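Hydrazine synthase beta subunit (Candidatus Kuenenia stuttgartiensis, PDB 5C2V) is part of the complex condensing nitric oxide with ammonium into hydrazine, and may modulate hydroxylamine transport through a tunnel between the gamma and alpha active sites. Local coordinates at residues Gly319-Phe333 with Ala337-Val351. Numbering follows the deposited sequence.
Sequences GLGPSSVCLSPDGKF and ANYFSNNVTVIRTAV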
loop_
_atom_site.group_PDB
_atom_site.type_symbol
_atom_site.label_atom_id
_atom_site.label_comp_id
_atom_site.label_asym_id
_atom_site.label_seq_id
_atom_site.Cartn_x
_atom_site.Cartn_y
_atom_site.Cartn_z
ATOM N N GLY B 319 31.680 18.510 -31.551
ATOM C CA GLY B 319 31.745 18.233 -32.972
ATOM C C GLY B 319 31.684 16.736 -33.199
ATOM O O GLY B 319 31.530 15.964 -32.253
ATOM N N LEU B 320 31.810 16.318 -34.451
ATOM C CA LEU B 320 31.694 14.904 -34.783
ATOM C C LEU B 320 32.995 14.153 -34.502
ATOM O O LEU B 320 34.075 14.583 -34.909
ATOM C CB LEU B 320 31.280 14.740 -36.247
ATOM C CG LEU B 320 30.045 15.549 -36.658
ATOM C CD1 LEU B 320 29.627 15.225 -38.083
ATOM C CD2 LEU B 320 28.890 15.319 -35.689
ATOM N N GLY B 321 32.877 13.024 -33.807
ATOM C CA GLY B 321 34.023 12.202 -33.450
ATOM C C GLY B 321 35.035 12.755 -32.453
ATOM O O GLY B 321 36.221 12.837 -32.768
ATOM N N PRO B 322 34.583 13.134 -31.244
ATOM C CA PRO B 322 35.517 13.616 -30.218
ATOM C C PRO B 322 36.342 12.482 -29.609
ATOM O O PRO B 322 36.042 12.007 -28.514
ATOM C CB PRO B 322 34.594 14.245 -29.173
ATOM C CG PRO B 322 33.331 13.493 -29.301
ATOM C CD PRO B 322 33.195 13.114 -30.750
ATOM N N SER B 323 37.378 12.061 -30.327
ATOM C CA SER B 323 38.178 10.905 -29.936
ATOM C C SER B 323 39.102 11.161 -28.743
ATOM O O SER B 323 39.571 10.215 -28.108
ATOM C CB SER B 323 39.008 10.425 -31.130
ATOM O OG SER B 323 39.691 11.507 -31.741
ATOM N N SER B 324 39.367 12.427 -28.438
ATOM C CA SER B 324 40.299 12.755 -27.361
ATOM C C SER B 324 39.945 14.053 -26.641
ATOM O O SER B 324 39.404 14.980 -27.239
ATOM C CB SER B 324 41.725 12.848 -27.910
ATOM O OG SER B 324 42.663 13.042 -26.867
ATOM N N VAL B 325 40.258 14.108 -25.349
ATOM C CA VAL B 325 40.021 15.304 -24.549
ATOM C C VAL B 325 41.223 15.634 -23.670
ATOM O O VAL B 325 42.013 14.754 -23.329
ATOM C CB VAL B 325 38.776 15.154 -23.648
ATOM C CG1 VAL B 325 37.501 15.221 -24.476
ATOM C CG2 VAL B 325 38.847 13.860 -22.851
ATOM N N CYS B 326 41.357 16.906 -23.306
ATOM C CA CYS B 326 42.415 17.319 -22.386
ATOM C C CYS B 326 41.986 18.522 -21.553
ATOM O O CYS B 326 41.049 19.234 -21.910
ATOM C CB CYS B 326 43.703 17.637 -23.148
ATOM S SG CYS B 326 43.636 19.136 -24.155
ATOM N N LEU B 327 42.679 18.747 -20.442
ATOM C CA LEU B 327 42.334 19.833 -19.530
ATOM C C LEU B 327 43.455 20.850 -19.372
ATOM O O LEU B 327 44.634 20.526 -19.524
ATOM C CB LEU B 327 41.967 19.276 -18.153
ATOM C CG LEU B 327 40.611 18.595 -17.981
ATOM C CD1 LEU B 327 40.539 17.939 -16.617
ATOM C CD2 LEU B 327 39.488 19.600 -18.146
ATOM N N SER B 328 43.075 22.084 -19.061
ATOM C CA SER B 328 44.034 23.101 -18.657
ATOM C C SER B 328 44.487 22.792 -17.232
ATOM O O SER B 328 43.735 22.192 -16.465
ATOM C CB SER B 328 43.415 24.499 -18.748
ATOM O OG SER B 328 42.280 24.611 -17.907
ATOM N N PRO B 329 45.719 23.189 -16.874
ATOM C CA PRO B 329 46.263 22.880 -15.544
ATOM C C PRO B 329 45.417 23.424 -14.390
ATOM O O PRO B 329 45.491 22.887 -13.285
ATOM C CB PRO B 329 47.647 23.547 -15.565
ATOM C CG PRO B 329 47.597 24.530 -16.689
ATOM C CD PRO B 329 46.690 23.920 -17.705
ATOM N N ASP B 330 44.630 24.466 -14.640
ATOM C CA ASP B 330 43.734 24.998 -13.616
ATOM C C ASP B 330 42.394 24.261 -13.606
ATOM O O ASP B 330 41.604 24.402 -12.671
ATOM C CB ASP B 330 43.520 26.502 -13.818
ATOM C CG ASP B 330 43.057 26.850 -15.222
ATOM O OD1 ASP B 330 42.707 25.931 -15.990
ATOM O OD2 ASP B 330 43.041 28.054 -15.558
ATOM N N GLY B 331 42.150 23.474 -14.649
ATOM C CA GLY B 331 40.963 22.642 -14.732
ATOM C C GLY B 331 39.674 23.375 -15.055
ATOM O O GLY B 331 38.588 22.809 -14.930
ATOM N N LYS B 332 39.783 24.630 -15.476
ATOM C CA LYS B 332 38.597 25.425 -15.781
ATOM C C LYS B 332 38.168 25.314 -17.243
ATOM O O LYS B 332 37.114 25.822 -17.624
ATOM C CB LYS B 332 38.833 26.893 -15.410
ATOM C CG LYS B 332 39.837 27.087 -14.287
ATOM C CD LYS B 332 39.569 28.368 -13.508
ATOM C CE LYS B 332 39.513 29.581 -14.421
ATOM N NZ LYS B 332 39.262 30.835 -13.657
ATOM N N PHE B 333 38.980 24.646 -18.058
ATOM C CA PHE B 333 38.655 24.470 -19.471
ATOM C C PHE B 333 38.986 23.069 -19.981
ATOM O O PHE B 333 40.038 22.511 -19.667
ATOM C CB PHE B 333 39.383 25.514 -20.321
ATOM C CG PHE B 333 38.911 26.920 -20.089
ATOM C CD1 PHE B 333 37.727 27.367 -20.652
ATOM C CD2 PHE B 333 39.651 27.798 -19.313
ATOM C CE1 PHE B 333 37.287 28.659 -20.441
ATOM C CE2 PHE B 333 39.215 29.093 -19.100
ATOM C CZ PHE B 333 38.032 29.523 -19.666
ATOM N N ALA B 337 38.941 17.067 -29.183
ATOM C CA ALA B 337 39.372 16.988 -30.576
ATOM C C ALA B 337 38.389 16.196 -31.437
ATOM O O ALA B 337 38.143 15.016 -31.195
ATOM C CB ALA B 337 40.761 16.373 -30.663
ATOM N N ASN B 338 37.851 16.859 -32.454
ATOM C CA ASN B 338 36.855 16.285 -33.352
ATOM C C ASN B 338 37.420 16.002 -34.743
ATOM O O ASN B 338 37.775 16.930 -35.493
ATOM C CB ASN B 338 35.648 17.215 -33.457
ATOM C CG ASN B 338 35.179 17.710 -32.105
ATOM O OD1 ASN B 338 35.186 16.967 -31.123
ATOM N ND2 ASN B 338 34.785 18.976 -32.042
ATOM N N TYR B 339 37.481 14.709 -35.060
ATOM C CA TYR B 339 38.071 14.176 -36.288
ATOM C C TYR B 339 37.317 14.561 -37.558
ATOM O O TYR B 339 37.898 15.126 -38.483
ATOM C CB TYR B 339 38.151 12.645 -36.182
ATOM C CG TYR B 339 38.621 11.927 -37.432
ATOM C CD1 TYR B 339 37.713 11.456 -38.375
ATOM C CD2 TYR B 339 39.970 11.694 -37.654
ATOM C CE1 TYR B 339 38.140 10.794 -39.512
ATOM C CE2 TYR B 339 40.407 11.033 -38.788
ATOM C CZ TYR B 339 39.488 10.585 -39.713
ATOM O OH TYR B 339 39.919 9.925 -40.841
ATOM N N PHE B 340 36.026 14.247 -37.600
ATOM C CA PHE B 340 35.234 14.465 -38.806
ATOM C C PHE B 340 34.972 15.945 -39.052
ATOM O O PHE B 340 35.001 16.408 -40.192
ATOM C CB PHE B 340 33.908 13.705 -38.722
ATOM C CG PHE B 340 34.069 12.212 -38.675
ATOM C CD1 PHE B 340 34.460 11.510 -39.803
ATOM C CD2 PHE B 340 33.825 11.510 -37.507
ATOM C CE1 PHE B 340 34.612 10.138 -39.765
ATOM C CE2 PHE B 340 33.971 10.136 -37.463
ATOM C CZ PHE B 340 34.365 9.450 -38.594
ATOM N N SER B 341 34.723 16.686 -37.978
ATOM C CA SER B 341 34.468 18.116 -38.081
ATOM C C SER B 341 35.772 18.894 -38.220
ATOM O O SER B 341 35.760 20.097 -38.490
ATOM C CB SER B 341 33.682 18.610 -36.866
ATOM O OG SER B 341 32.413 17.986 -36.792
ATOM N N ASN B 342 36.889 18.194 -38.033
ATOM C CA ASN B 342 38.222 18.784 -38.136
ATOM C C ASN B 342 38.405 19.997 -37.237
ATOM O O ASN B 342 38.907 21.029 -37.683
ATOM C CB ASN B 342 38.523 19.180 -39.585
ATOM C CG ASN B 342 38.616 17.987 -40.510
ATOM O OD1 ASN B 342 39.260 16.989 -40.193
ATOM N ND2 ASN B 342 37.968 18.085 -41.665
ATOM N N ASN B 343 38.004 19.886 -35.974
ATOM C CA ASN B 343 38.095 21.053 -35.095
ATOM C C ASN B 343 38.213 20.701 -33.619
ATOM O O ASN B 343 38.291 19.536 -33.266
ATOM C CB ASN B 343 36.889 21.975 -35.313
ATOM C CG ASN B 343 35.561 21.247 -35.205
ATOM O OD1 ASN B 343 35.471 20.173 -34.612
ATOM N ND2 ASN B 343 34.520 21.833 -35.783
ATOM N N VAL B 344 38.243 21.715 -32.762
ATOM C CA VAL B 344 38.346 21.487 -31.325
ATOM C C VAL B 344 37.268 22.254 -30.572
ATOM O O VAL B 344 37.117 23.464 -30.744
ATOM C CB VAL B 344 39.731 21.894 -30.778
ATOM C CG1 VAL B 344 39.758 21.786 -29.259
ATOM C CG2 VAL B 344 40.825 21.031 -31.395
ATOM N N THR B 345 36.515 21.542 -29.739
ATOM C CA THR B 345 35.481 22.163 -28.927
ATOM C C THR B 345 36.045 22.603 -27.580
ATOM O O THR B 345 36.687 21.818 -26.873
ATOM C CB THR B 345 34.291 21.213 -28.700
ATOM O OG1 THR B 345 33.686 20.893 -29.959
ATOM C CG2 THR B 345 33.252 21.859 -27.796
ATOM N N VAL B 346 35.803 23.866 -27.242
ATOM C CA VAL B 346 36.259 24.439 -25.982
ATOM C C VAL B 346 35.110 24.517 -24.983
ATOM O O VAL B 346 34.079 25.135 -25.251
ATOM C CB VAL B 346 36.856 25.843 -26.186
ATOM C CG1 VAL B 346 37.419 26.375 -24.878
ATOM C CG2 VAL B 346 37.934 25.809 -27.258
ATOM N N ILE B 347 35.297 23.887 -23.828
ATOM C CA ILE B 347 34.248 23.789 -22.821
ATOM C C ILE B 347 34.652 24.456 -21.511
ATOM O O ILE B 347 35.739 24.211 -20.989
ATOM C CB ILE B 347 33.888 22.316 -22.531
ATOM C CG1 ILE B 347 33.764 21.523 -23.833
ATOM C CG2 ILE B 347 32.611 22.226 -21.709
ATOM C CD1 ILE B 347 33.533 20.042 -23.624
ATOM N N ARG B 348 33.771 25.300 -20.983
ATOM C CA ARG B 348 33.971 25.877 -19.660
ATOM C C ARG B 348 33.420 24.912 -18.618
ATOM O O ARG B 348 32.233 24.598 -18.624
ATOM C CB ARG B 348 33.285 27.241 -19.550
ATOM C CG ARG B 348 33.406 27.902 -18.184
ATOM C CD ARG B 348 34.839 28.310 -17.886
ATOM N NE ARG B 348 34.933 29.135 -16.685
ATOM C CZ ARG B 348 35.228 28.668 -15.476
ATOM N NH1 ARG B 348 35.464 27.375 -15.303
ATOM N NH2 ARG B 348 35.291 29.494 -14.441
ATOM N N THR B 349 34.285 24.440 -17.727
ATOM C CA THR B 349 33.897 23.413 -16.767
ATOM C C THR B 349 33.168 23.997 -15.561
ATOM O O THR B 349 32.950 25.206 -15.477
ATOM C CB THR B 349 35.119 22.620 -16.273
ATOM O OG1 THR B 349 35.984 23.483 -15.526
ATOM C CG2 THR B 349 35.884 22.038 -17.454
ATOM N N ALA B 350 32.792 23.125 -14.631
ATOM C CA ALA B 350 32.080 23.536 -13.427
ATOM C C ALA B 350 33.010 24.248 -12.452
ATOM O O ALA B 350 32.558 24.990 -11.579
ATOM C CB ALA B 350 31.434 22.332 -12.759
ATOM N N VAL B 351 34.309 24.014 -12.607
ATOM C CA VAL B 351 35.314 24.624 -11.743
ATOM C C VAL B 351 35.322 26.144 -11.894
ATOM O O VAL B 351 35.324 26.666 -13.009
ATOM C CB VAL B 351 36.722 24.076 -12.046
ATOM C CG1 VAL B 351 37.739 24.647 -11.070
ATOM C CG2 VAL B 351 36.721 22.556 -11.988
#
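L320 N gives S341 OG a nearly straight 2.9 Å hydrogen bond, one of a set that joins G319-F333 to A337-V351 at both ends of the sheet. Among the backbone bonds, A337 N pairs with S324 O (2.9 Å) and Y339 N with G321 O toward this end; at the far end T349 N bonds K332 O.

Polar side chains add to this. S341 OG is placed for L320 by lying beside its own backbone N (chi1 -62°), and it also touches L320 CG. T349 OG1 donates to G331 O at 2.8 Å, in the carbonyl plane and on a lone pair. The amide of N338 spends both N-H groups, nearly in plane, on N343 OD1 and T345 OG1.

These residues belong to the last blade of a beta-propeller, its three strands 322-327, 333-338 and 343-348 forming an antiparallel meander. A strand of the gamma subunit pairs with 343-348 and continues the sheet across the interface; Y339 OH bonds Q47 of that subunit.

Apolar packing is modest: L320 CB meets F340 CB at 3.8 Å. N338 OD1 packs 3.4 Å from P322 CB.

Charged side chains gather beside the F333 ring. R348, bent at chi2 (68°), passes its CD 3.6 Å from F333 CE1, the guanidinium turned 47° from the ring. K332 CE lies over one guanidinium face, which brings the like charges of K332 NZ and R348 NH2 to 4.3 Å.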